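Local coordinates for protein oxidoreductase (Ralstonia eutropha, PDB 3HJ9) that binds flavin mononucleotide and, as a member of the nitroreductase family, probably works as an FMN-dependent oxidoreductase, at residues Thr45-Phe55 / Tyr172-Val183; Ala135-Gly146 / Asp202-Gly212. All blocks are in the same frame, centred on the assembly; numbering follows the deposited sequence.

Contact 1 of 2, residues Thr45-Phe55 / Tyr172-Val183. With FMN (flavin mononucleotide), chain C.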
loop_
_atom_site.group_PDB
_atom_site.type_symbol
_atom_site.label_atom_id
_atom_site.label_comp_id
_atom_site.label_asym_id
_atom_site.label_seq_id
_atom_site.Cartn_x
_atom_site.Cartn_y
_atom_site.Cartn_z
ATOM N N THR A 45 6.625 -8.027 11.872
ATOM C CA THR A 45 6.390 -8.174 10.455
ATOM C C THR A 45 6.982 -7.005 9.657
ATOM O O THR A 45 7.465 -7.225 8.552
ATOM C CB THR A 45 4.918 -8.394 10.075
ATOM O OG1 THR A 45 4.191 -7.188 10.256
ATOM C CG2 THR A 45 4.284 -9.561 10.866
ATOM N N LEU A 46 6.945 -5.791 10.210
ATOM C CA LEU A 46 7.569 -4.616 9.553
ATOM C C LEU A 46 9.127 -4.776 9.418
ATOM O O LEU A 46 9.721 -4.399 8.388
ATOM C CB LEU A 46 7.220 -3.330 10.316
ATOM C CG LEU A 46 5.749 -2.906 10.181
ATOM C CD1 LEU A 46 5.360 -1.848 11.194
ATOM C CD2 LEU A 46 5.442 -2.421 8.753
ATOM N N TRP A 47 9.757 -5.330 10.459
ATOM C CA TRP A 47 11.189 -5.617 10.430
ATOM C C TRP A 47 11.555 -6.640 9.343
ATOM O O TRP A 47 12.583 -6.495 8.724
ATOM C CB TRP A 47 11.734 -6.124 11.783
ATOM C CG TRP A 47 11.963 -5.029 12.769
ATOM C CD1 TRP A 47 11.207 -4.732 13.866
ATOM C CD2 TRP A 47 13.003 -4.057 12.729
ATOM N NE1 TRP A 47 11.720 -3.643 14.523
ATOM C CE2 TRP A 47 12.827 -3.204 13.851
ATOM C CE3 TRP A 47 14.084 -3.829 11.868
ATOM C CZ2 TRP A 47 13.688 -2.130 14.133
ATOM C CZ3 TRP A 47 14.945 -2.749 12.147
ATOM C CH2 TRP A 47 14.737 -1.918 13.272
ATOM N N LEU A 48 10.696 -7.640 9.131
ATOM C CA LEU A 48 10.955 -8.733 8.197
ATOM C C LEU A 48 10.345 -8.534 6.814
ATOM O O LEU A 48 10.517 -9.391 5.932
ATOM C CB LEU A 48 10.459 -10.060 8.815
ATOM C CG LEU A 48 11.090 -10.527 10.126
ATOM C CD1 LEU A 48 10.358 -11.754 10.740
ATOM C CD2 LEU A 48 12.563 -10.826 9.895
ATOM N N ARG A 49 9.667 -7.405 6.592
ATOM C CA ARG A 49 8.984 -7.121 5.307
ATOM C C ARG A 49 10.083 -6.935 4.243
ATOM O O ARG A 49 10.999 -6.129 4.422
ATOM C CB ARG A 49 8.064 -5.905 5.459
ATOM C CG ARG A 49 6.889 -5.772 4.447
ATOM C CD ARG A 49 7.286 -5.618 2.995
ATOM N NE ARG A 49 8.348 -4.624 2.815
ATOM C CZ ARG A 49 9.145 -4.520 1.751
ATOM N NH1 ARG A 49 9.010 -5.311 0.690
ATOM N NH2 ARG A 49 10.102 -3.597 1.748
ATOM N N LYS A 50 10.048 -7.777 3.207
ATOM C CA LYS A 50 11.062 -7.802 2.144
ATOM C C LYS A 50 10.512 -8.472 0.894
ATOM O O LYS A 50 9.483 -9.141 0.961
ATOM C CB LYS A 50 12.306 -8.593 2.599
ATOM C CG LYS A 50 12.066 -10.115 2.835
ATOM C CD LYS A 50 13.312 -10.889 3.236
ATOM C CE LYS A 50 14.359 -10.943 2.118
ATOM N NZ LYS A 50 15.531 -11.838 2.488
ATOM N N SER A 51 11.245 -8.354 -0.213
ATOM C CA SER A 51 10.888 -9.013 -1.470
ATOM C C SER A 51 11.717 -10.287 -1.697
ATOM O O SER A 51 12.904 -10.316 -1.464
ATOM C CB SER A 51 10.975 -8.055 -2.661
ATOM O OG SER A 51 9.951 -7.085 -2.558
ATOM N N THR A 52 11.057 -11.326 -2.181
ATOM C CA THR A 52 11.664 -12.627 -2.485
ATOM C C THR A 52 11.346 -12.932 -3.930
ATOM O O THR A 52 10.214 -12.680 -4.364
ATOM C CB THR A 52 11.043 -13.718 -1.589
ATOM O OG1 THR A 52 11.163 -13.294 -0.229
ATOM C CG2 THR A 52 11.770 -15.099 -1.786
ATOM N N ARG A 53 12.328 -13.480 -4.661
ATOM C CA ARG A 53 12.186 -13.765 -6.092
ATOM C C ARG A 53 12.416 -15.206 -6.533
ATOM O O ARG A 53 12.115 -15.523 -7.670
ATOM C CB ARG A 53 13.067 -12.800 -6.911
ATOM C CG ARG A 53 12.552 -11.378 -6.918
ATOM C CD ARG A 53 13.286 -10.440 -7.913
ATOM N NE ARG A 53 12.793 -9.061 -7.724
ATOM C CZ ARG A 53 13.159 -8.241 -6.728
ATOM N NH1 ARG A 53 14.020 -8.631 -5.785
ATOM N NH2 ARG A 53 12.639 -7.009 -6.639
ATOM N N GLU A 54 12.953 -16.053 -5.654
ATOM C CA GLU A 54 13.133 -17.475 -5.896
ATOM C C GLU A 54 12.322 -18.234 -4.823
ATOM O O GLU A 54 12.477 -18.000 -3.629
ATOM C CB GLU A 54 14.601 -17.860 -5.873
ATOM C CG GLU A 54 15.389 -17.389 -7.119
ATOM N N PHE A 55 11.494 -19.160 -5.280
ATOM C CA PHE A 55 10.567 -19.891 -4.436
ATOM C C PHE A 55 10.642 -21.401 -4.531
ATOM O O PHE A 55 11.070 -21.944 -5.535
ATOM C CB PHE A 55 9.153 -19.501 -4.841
ATOM C CG PHE A 55 8.923 -18.059 -4.792
ATOM C CD1 PHE A 55 8.460 -17.458 -3.628
ATOM C CD2 PHE A 55 9.197 -17.257 -5.911
ATOM C CE1 PHE A 55 8.251 -16.078 -3.589
ATOM C CE2 PHE A 55 8.987 -15.898 -5.883
ATOM C CZ PHE A 55 8.520 -15.302 -4.710
ATOM N N TYR A 172 2.222 -8.699 1.870
ATOM C CA TYR A 172 3.649 -8.717 2.277
ATOM C C TYR A 172 3.864 -8.992 3.754
ATOM O O TYR A 172 4.669 -9.850 4.123
ATOM C CB TYR A 172 4.337 -7.388 1.971
ATOM C CG TYR A 172 5.103 -7.264 0.687
ATOM C CD1 TYR A 172 6.281 -7.982 0.482
ATOM C CD2 TYR A 172 4.720 -6.330 -0.291
ATOM C CE1 TYR A 172 7.054 -7.795 -0.724
ATOM C CE2 TYR A 172 5.488 -6.138 -1.459
ATOM C CZ TYR A 172 6.625 -6.855 -1.675
ATOM O OH TYR A 172 7.334 -6.617 -2.830
ATOM N N LEU A 173 3.140 -8.234 4.576
ATOM C CA LEU A 173 3.192 -8.339 6.032
ATOM C C LEU A 173 2.695 -9.715 6.502
ATOM O O LEU A 173 3.342 -10.346 7.368
ATOM C CB LEU A 173 2.436 -7.170 6.721
ATOM C CG LEU A 173 3.072 -5.775 6.520
ATOM C CD1 LEU A 173 2.158 -4.642 6.998
ATOM C CD2 LEU A 173 4.481 -5.671 7.162
ATOM N N TYR A 174 1.607 -10.207 5.893
ATOM C CA TYR A 174 1.136 -11.572 6.188
ATOM C C TYR A 174 2.246 -12.591 5.847
ATOM O O TYR A 174 2.574 -13.454 6.675
ATOM C CB TYR A 174 -0.211 -11.921 5.514
ATOM C CG TYR A 174 -0.551 -13.325 5.820
ATOM C CD1 TYR A 174 -1.112 -13.676 7.052
ATOM C CD2 TYR A 174 -0.183 -14.346 4.940
ATOM C CE1 TYR A 174 -1.344 -15.027 7.370
ATOM C CE2 TYR A 174 -0.407 -15.696 5.255
ATOM C CZ TYR A 174 -0.996 -16.024 6.451
ATOM O OH TYR A 174 -1.182 -17.358 6.733
ATOM N N CYS A 175 2.859 -12.446 4.678
ATOM C CA CYS A 175 3.925 -13.367 4.265
ATOM C C CYS A 175 5.077 -13.400 5.267
ATOM O O CYS A 175 5.554 -14.497 5.637
ATOM C CB CYS A 175 4.402 -13.069 2.846
ATOM S SG CYS A 175 3.129 -13.534 1.659
ATOM N N ALA A 176 5.446 -12.215 5.759
ATOM C CA ALA A 176 6.489 -12.064 6.779
ATOM C C ALA A 176 6.068 -12.754 8.077
ATOM O O ALA A 176 6.884 -13.441 8.680
ATOM C CB ALA A 176 6.827 -10.580 7.034
ATOM N N SER A 177 4.808 -12.571 8.501
ATOM C CA SER A 177 4.305 -13.251 9.720
ATOM C C SER A 177 4.310 -14.775 9.609
ATOM O O SER A 177 4.531 -15.427 10.589
ATOM C CB SER A 177 2.866 -12.847 10.074
ATOM O OG SER A 177 1.908 -13.463 9.202
ATOM N N ALA A 178 4.020 -15.310 8.419
ATOM C CA ALA A 178 3.879 -16.764 8.158
ATOM C C ALA A 178 5.098 -17.477 7.542
ATOM O O ALA A 178 4.992 -18.661 7.162
ATOM C CB ALA A 178 2.664 -16.991 7.251
ATOM N N GLY A 179 6.228 -16.786 7.414
ATOM C CA GLY A 179 7.429 -17.395 6.838
ATOM C C GLY A 179 7.380 -17.643 5.336
ATOM O O GLY A 179 8.020 -18.574 4.842
ATOM N N LEU A 180 6.646 -16.803 4.610
ATOM C CA LEU A 180 6.503 -16.922 3.169
ATOM C C LEU A 180 7.219 -15.748 2.483
ATOM O O LEU A 180 7.400 -14.681 3.069
ATOM C CB LEU A 180 5.019 -16.893 2.778
ATOM C CG LEU A 180 4.093 -18.041 3.183
ATOM C CD1 LEU A 180 2.633 -17.717 2.812
ATOM C CD2 LEU A 180 4.556 -19.351 2.498
ATOM N N GLY A 181 7.630 -15.971 1.240
ATOM C CA GLY A 181 8.207 -14.936 0.394
ATOM C C GLY A 181 7.102 -14.298 -0.437
ATOM O O GLY A 181 6.062 -14.937 -0.718
ATOM N N ALA A 182 7.336 -13.047 -0.845
ATOM C CA ALA A 182 6.444 -12.286 -1.703
ATOM C C ALA A 182 7.231 -11.236 -2.527
ATOM O O ALA A 182 8.307 -10.800 -2.098
ATOM C CB ALA A 182 5.323 -11.590 -0.853
ATOM N N VAL A 183 6.710 -10.865 -3.706
ATOM C CA VAL A 183 7.281 -9.738 -4.499
ATOM C C VAL A 183 6.156 -9.140 -5.325
ATOM O O VAL A 183 5.469 -9.881 -6.051
ATOM C CB VAL A 183 8.508 -10.130 -5.337
ATOM C CG1 VAL A 183 8.164 -11.194 -6.367
ATOM C CG2 VAL A 183 9.159 -8.871 -6.040
HETATM N N1 FMN C . 10.031 -6.194 -8.464
HETATM C C2 FMN C . 10.179 -6.978 -9.593
HETATM O O2 FMN C . 10.983 -7.914 -9.598
HETATM N N3 FMN C . 9.398 -6.711 -10.714
HETATM C C4 FMN C . 8.506 -5.646 -10.726
HETATM O O4 FMN C . 7.836 -5.454 -11.751
HETATM C C4A FMN C . 8.359 -4.847 -9.580
HETATM N N5 FMN C . 7.469 -3.791 -9.557
HETATM C C5A FMN C . 7.272 -3.054 -8.400
HETATM C C6 FMN C . 6.334 -2.029 -8.436
HETATM C C7 FMN C . 6.118 -1.243 -7.294
HETATM C C7M FMN C . 5.103 -0.134 -7.340
HETATM C C8 FMN C . 6.853 -1.470 -6.124
HETATM C C8M FMN C . 6.635 -0.611 -4.915
HETATM C C9 FMN C . 7.816 -2.497 -6.093
HETATM C C9A FMN C . 8.039 -3.305 -7.232
HETATM N N10 FMN C . 8.956 -4.358 -7.269
HETATM C C10 FMN C . 9.130 -5.123 -8.438
HETATM C "C1'" FMN C . 9.753 -4.763 -6.060
HETATM C "C2'" FMN C . 10.985 -3.928 -5.830
HETATM O "O2'" FMN C . 11.979 -4.226 -6.789
HETATM C "C3'" FMN C . 11.470 -4.208 -4.414
HETATM O "O3'" FMN C . 10.525 -3.652 -3.524
HETATM C "C4'" FMN C . 12.864 -3.580 -4.225
HETATM O "O4'" FMN C . 13.790 -4.472 -4.837
HETATM C "C5'" FMN C . 13.236 -3.342 -2.769
HETATM O "O5'" FMN C . 13.292 -4.623 -2.144
HETATM P P FMN C . 12.419 -4.911 -0.840
HETATM O O1P FMN C . 12.468 -3.791 0.166
HETATM O O2P FMN C . 10.976 -5.093 -1.276
HETATM O O3P FMN C . 12.967 -6.190 -0.206
HETATM O O HOH W 1 9.444 -11.752 0.819
HETATM O O HOH W 2 7.372 -9.635 3.556
#
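A176 turns its small CB into the hollow between T45, on helix 42-48, and L48, 3.7 Å from the carbonyl O of T45 and close to CB of L48; a methyl lets the two backbones come this near. A176 and L173 both belong to helix 156-177; L173, one turn earlier, pushes CD2 between CG of R49 and OG1 of T45, which is hydrogen-bonded to O of L42. The R49 chain, bent at chi2 and chi3, drapes its CD on the Y172 ring and brings its guanidinium over that ring's face, steeply upright (87° between planes), a cation-pi contact. There NH1 of R49 points at O2P of the FMN phosphate (2.8 Å), which OG of S51 also meets. OH of Y172 donates to that OG (2.7 Å), accepts from N of V184, and probably helps to position the serine. G181 brings its bare CA against T52, with OG1 at 3.4 Å. V183 fits its CB against O of T52, and NE of R53 bonds to FMN O2 (2.8 Å). Carbonyls of R83 and T84 of the second subunit accept hydrogen bonds from NH2 and NE of R49. Strand 203-212 backs both elements: Y172 of helix 156-177 packs on Q209, A182 of strand 181-185 on I211.

Contact 2 of 2, residues Ala135-Gly146 / Asp202-Gly212; sequences APLDLVFVANHG and DEEPILSQTIG
F141 and L207 face each other across a hydrogen-bonded antiparallel pair, N of F141 bonding to O of L207 at 2.8 Å. The carbonyl of F141 is taken instead by N of I206 (2.9 Å), so I206 and L207 both stand opposite one residue: a classic beta bulge. It moves the register by one, and P205, which has no N-H to give, falls opposite V142 in a non-hydrogen-bonded pair, where none is needed.

On the sheet face that carries F141, L139 and I211 meet through their CD1 methyls (3.9 Å), and CD1 of L137 lies against CB of I211. Q209, extended with CG anti to N (chi1 -167°), carries its amide to the edge of the F141 ring, OE1 in the ring plane and 3.6 Å from CZ. Its NE2 is held by O of A168 on helix 156-177, which packs over this face; M167 also touches F141. On the opposite sheet face, OG1 of T210 donates to OD1 of D138 (2.8 Å) from above the carboxylate plane, while N of S124 binds OD2 and R185 also meets the threonine hydroxyl.

At the far end, NE2 of H145 reaches OE1 of E204 (2.8 Å), the acceptor near the imidazole plane but the donor above the carboxylate plane, and OE2 of E204 forms a salt bridge with R190.

Chemically, D138-T210 and H145-E204 are matched polar pairs, whereas OE1 of Q209 is buried without a polar partner. The salt bridge to R190 probably keeps E204 ionised and so a good acceptor for NE2 of H145.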
loop_
_atom_site.group_PDB
_atom_site.type_symbol
_atom_site.label_atom_id
_atom_site.label_comp_id
_atom_site.label_asym_id
_atom_site.label_seq_id
_atom_site.Cartn_x
_atom_site.Cartn_y
_atom_site.Cartn_z
ATOM N N ALA A 135 6.460 -19.620 -8.892
ATOM C CA ALA A 135 5.996 -19.740 -7.511
ATOM C C ALA A 135 4.624 -20.454 -7.458
ATOM O O ALA A 135 3.948 -20.542 -8.473
ATOM C CB ALA A 135 5.901 -18.373 -6.863
ATOM N N PRO A 136 4.215 -20.954 -6.274
ATOM C CA PRO A 136 2.936 -21.652 -6.130
ATOM C C PRO A 136 1.706 -20.856 -6.531
ATOM O O PRO A 136 0.729 -21.453 -6.969
ATOM C CB PRO A 136 2.879 -21.997 -4.645
ATOM C CG PRO A 136 4.243 -21.922 -4.170
ATOM C CD PRO A 136 5.013 -21.027 -5.043
ATOM N N LEU A 137 1.749 -19.537 -6.375
ATOM C CA LEU A 137 0.626 -18.684 -6.772
ATOM C C LEU A 137 1.036 -17.245 -7.099
ATOM O O LEU A 137 2.123 -16.807 -6.716
ATOM C CB LEU A 137 -0.462 -18.696 -5.692
ATOM C CG LEU A 137 -0.312 -17.926 -4.381
ATOM C CD1 LEU A 137 -0.659 -16.457 -4.526
ATOM C CD2 LEU A 137 -1.211 -18.551 -3.315
ATOM N N ASP A 138 0.182 -16.559 -7.867
ATOM C CA ASP A 138 0.309 -15.125 -8.120
ATOM C C ASP A 138 -1.016 -14.476 -7.717
ATOM O O ASP A 138 -2.071 -14.993 -8.053
ATOM C CB ASP A 138 0.465 -14.775 -9.615
ATOM C CG ASP A 138 1.823 -15.050 -10.192
ATOM O OD1 ASP A 138 2.821 -15.211 -9.456
ATOM O OD2 ASP A 138 1.888 -15.061 -11.455
ATOM N N LEU A 139 -0.965 -13.349 -7.027
ATOM C CA LEU A 139 -2.158 -12.510 -6.872
ATOM C C LEU A 139 -2.147 -11.449 -7.991
ATOM O O LEU A 139 -1.086 -10.927 -8.296
ATOM C CB LEU A 139 -2.176 -11.800 -5.542
ATOM C CG LEU A 139 -2.183 -12.675 -4.313
ATOM C CD1 LEU A 139 -2.178 -11.723 -3.071
ATOM C CD2 LEU A 139 -3.353 -13.665 -4.334
ATOM N N VAL A 140 -3.293 -11.180 -8.640
ATOM C CA VAL A 140 -3.426 -10.019 -9.564
ATOM C C VAL A 140 -4.472 -9.042 -9.009
ATOM O O VAL A 140 -5.641 -9.439 -8.726
ATOM C CB VAL A 140 -3.822 -10.401 -10.984
ATOM C CG1 VAL A 140 -3.666 -9.182 -11.898
ATOM C CG2 VAL A 140 -2.964 -11.550 -11.462
ATOM N N PHE A 141 -4.075 -7.778 -8.869
ATOM C CA PHE A 141 -4.943 -6.715 -8.328
ATOM C C PHE A 141 -5.508 -6.003 -9.553
ATOM O O PHE A 141 -4.767 -5.325 -10.283
ATOM C CB PHE A 141 -4.151 -5.784 -7.410
ATOM C CG PHE A 141 -3.549 -6.490 -6.205
ATOM C CD1 PHE A 141 -2.308 -7.093 -6.283
ATOM C CD2 PHE A 141 -4.248 -6.555 -4.990
ATOM C CE1 PHE A 141 -1.758 -7.761 -5.182
ATOM C CE2 PHE A 141 -3.701 -7.199 -3.870
ATOM C CZ PHE A 141 -2.453 -7.792 -3.961
ATOM N N VAL A 142 -6.787 -6.220 -9.807
ATOM C CA VAL A 142 -7.453 -5.701 -10.992
ATOM C C VAL A 142 -8.316 -4.510 -10.636
ATOM O O VAL A 142 -9.154 -4.635 -9.761
ATOM C CB VAL A 142 -8.311 -6.772 -11.632
ATOM C CG1 VAL A 142 -9.125 -6.203 -12.837
ATOM C CG2 VAL A 142 -7.428 -7.976 -12.060
ATOM N N ALA A 143 -8.140 -3.386 -11.340
ATOM C CA ALA A 143 -8.955 -2.158 -11.125
ATOM C C ALA A 143 -10.217 -2.273 -11.939
ATOM O O ALA A 143 -10.164 -2.617 -13.127
ATOM C CB ALA A 143 -8.220 -0.867 -11.517
ATOM N N ASN A 144 -11.340 -1.958 -11.306
ATOM C CA ASN A 144 -12.622 -1.965 -11.946
ATOM C C ASN A 144 -13.035 -0.535 -12.257
ATOM O O ASN A 144 -13.590 0.169 -11.406
ATOM C CB ASN A 144 -13.656 -2.695 -11.097
ATOM C CG ASN A 144 -14.856 -3.099 -11.919
ATOM O OD1 ASN A 144 -15.428 -2.293 -12.675
ATOM N ND2 ASN A 144 -15.191 -4.387 -11.850
ATOM N N HIS A 145 -12.789 -0.125 -13.501
ATOM C CA HIS A 145 -13.112 1.231 -13.956
ATOM C C HIS A 145 -14.604 1.584 -13.921
ATOM O O HIS A 145 -14.958 2.767 -13.816
ATOM C CB HIS A 145 -12.459 1.533 -15.331
ATOM C CG HIS A 145 -10.963 1.679 -15.264
ATOM N ND1 HIS A 145 -10.339 2.900 -15.106
ATOM C CD2 HIS A 145 -9.966 0.757 -15.310
ATOM C CE1 HIS A 145 -9.029 2.728 -15.055
ATOM N NE2 HIS A 145 -8.774 1.434 -15.169
ATOM N N GLY A 146 -15.470 0.571 -13.982
ATOM C CA GLY A 146 -16.921 0.768 -13.848
ATOM C C GLY A 146 -17.359 1.348 -12.505
ATOM O O GLY A 146 -18.347 2.041 -12.452
ATOM N N ASP A 202 -13.890 -3.002 -18.902
ATOM C CA ASP A 202 -13.664 -2.049 -17.804
ATOM C C ASP A 202 -12.727 -2.542 -16.656
ATOM O O ASP A 202 -12.592 -1.848 -15.657
ATOM C CB ASP A 202 -15.021 -1.510 -17.268
ATOM C CG ASP A 202 -15.864 -2.568 -16.543
ATOM O OD1 ASP A 202 -15.385 -3.691 -16.307
ATOM O OD2 ASP A 202 -17.037 -2.271 -16.219
ATOM N N GLU A 203 -12.065 -3.696 -16.817
ATOM C CA GLU A 203 -11.184 -4.285 -15.799
ATOM C C GLU A 203 -9.736 -4.228 -16.235
ATOM O O GLU A 203 -9.400 -4.756 -17.272
ATOM C CB GLU A 203 -11.592 -5.734 -15.524
ATOM C CG GLU A 203 -12.898 -5.817 -14.764
ATOM C CD GLU A 203 -13.533 -7.204 -14.701
ATOM O OE1 GLU A 203 -13.203 -8.113 -15.520
ATOM O OE2 GLU A 203 -14.422 -7.373 -13.827
ATOM N N GLU A 204 -8.875 -3.639 -15.415
ATOM C CA GLU A 204 -7.466 -3.423 -15.757
ATOM C C GLU A 204 -6.533 -3.981 -14.679
ATOM O O GLU A 204 -6.624 -3.542 -13.536
ATOM C CB GLU A 204 -7.211 -1.919 -15.897
ATOM C CG GLU A 204 -5.747 -1.557 -16.194
ATOM C CD GLU A 204 -5.517 -0.080 -16.408
ATOM O OE1 GLU A 204 -6.073 0.704 -15.602
ATOM O OE2 GLU A 204 -4.732 0.275 -17.339
ATOM N N PRO A 205 -5.645 -4.944 -15.033
ATOM C CA PRO A 205 -4.631 -5.391 -14.071
ATOM C C PRO A 205 -3.693 -4.231 -13.732
ATOM O O PRO A 205 -3.248 -3.554 -14.660
ATOM C CB PRO A 205 -3.846 -6.490 -14.823
ATOM C CG PRO A 205 -4.588 -6.771 -16.069
ATOM C CD PRO A 205 -5.571 -5.671 -16.322
ATOM N N ILE A 206 -3.449 -3.990 -12.441
ATOM C CA ILE A 206 -2.605 -2.880 -11.962
ATOM C C ILE A 206 -1.262 -3.374 -11.416
ATOM O O ILE A 206 -0.243 -2.787 -11.677
ATOM C CB ILE A 206 -3.329 -2.048 -10.815
ATOM C CG1 ILE A 206 -4.649 -1.463 -11.302
ATOM C CG2 ILE A 206 -2.501 -0.832 -10.412
ATOM C CD1 ILE A 206 -4.500 -0.593 -12.633
ATOM N N LEU A 207 -1.309 -4.386 -10.562
ATOM C CA LEU A 207 -0.137 -5.020 -9.970
ATOM C C LEU A 207 -0.383 -6.501 -9.832
ATOM O O LEU A 207 -1.537 -6.933 -9.738
ATOM C CB LEU A 207 0.095 -4.498 -8.538
ATOM C CG LEU A 207 0.396 -3.044 -8.258
ATOM C CD1 LEU A 207 0.313 -2.795 -6.719
ATOM C CD2 LEU A 207 1.768 -2.632 -8.844
ATOM N N SER A 208 0.688 -7.280 -9.866
ATOM C CA SER A 208 0.608 -8.689 -9.501
ATOM C C SER A 208 1.547 -8.901 -8.289
ATOM O O SER A 208 2.333 -8.005 -7.913
ATOM C CB SER A 208 0.945 -9.620 -10.659
ATOM O OG SER A 208 2.266 -9.396 -11.047
ATOM N N GLN A 209 1.426 -10.057 -7.645
ATOM C CA GLN A 209 2.313 -10.390 -6.516
ATOM C C GLN A 209 2.533 -11.877 -6.453
ATOM O O GLN A 209 1.569 -12.656 -6.310
ATOM C CB GLN A 209 1.722 -9.866 -5.229
ATOM C CG GLN A 209 2.650 -9.837 -3.994
ATOM C CD GLN A 209 1.928 -9.182 -2.797
ATOM O OE1 GLN A 209 0.689 -9.188 -2.757
ATOM N NE2 GLN A 209 2.681 -8.601 -1.847
ATOM N N THR A 210 3.801 -12.266 -6.566
ATOM C CA THR A 210 4.194 -13.671 -6.632
ATOM C C THR A 210 4.516 -14.121 -5.219
ATOM O O THR A 210 5.315 -13.483 -4.564
ATOM C CB THR A 210 5.350 -13.817 -7.580
ATOM O OG1 THR A 210 4.882 -13.361 -8.843
ATOM C CG2 THR A 210 5.830 -15.237 -7.697
ATOM N N ILE A 211 3.867 -15.202 -4.767
ATOM C CA ILE A 211 3.960 -15.670 -3.386
ATOM C C ILE A 211 4.252 -17.161 -3.273
ATOM O O ILE A 211 3.747 -17.967 -4.058
ATOM C CB ILE A 211 2.633 -15.300 -2.638
ATOM C CG1 ILE A 211 2.519 -13.776 -2.508
ATOM C CG2 ILE A 211 2.537 -15.984 -1.239
ATOM C CD1 ILE A 211 1.234 -13.259 -1.912
ATOM N N GLY A 212 5.106 -17.497 -2.312
ATOM C CA GLY A 212 5.428 -18.863 -1.953
ATOM C C GLY A 212 6.479 -18.948 -0.861
ATOM O O GLY A 212 6.942 -17.902 -0.360
#

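Overall arrangement
The two contacts, whose centres lie 18 Å apart, share one antiparallel sheet: strand 181-185, ending 172-183 of contact 1, runs beside strand 203-212 of contact 2. N of G181 probably bonds to O of G212 (2.6 Å), and N of T210 to O of V183 (3.0 Å). Y172 also packs on Q209, with CD2 and NE2 3.4 Å apart, so the helix carrying the tyrosine rests on the sheet. Along the chain the segments alternate, the helix 156-177 following strand 137-144. Contact 1 grips the FMN phosphate and, through R53, the flavin O2; contact 2 sits deeper, the nearest atoms of L207 and the dimethylbenzene end of the same FMN about 4 Å apart. Both touch the second subunit, which contributes R77 to the cofactor.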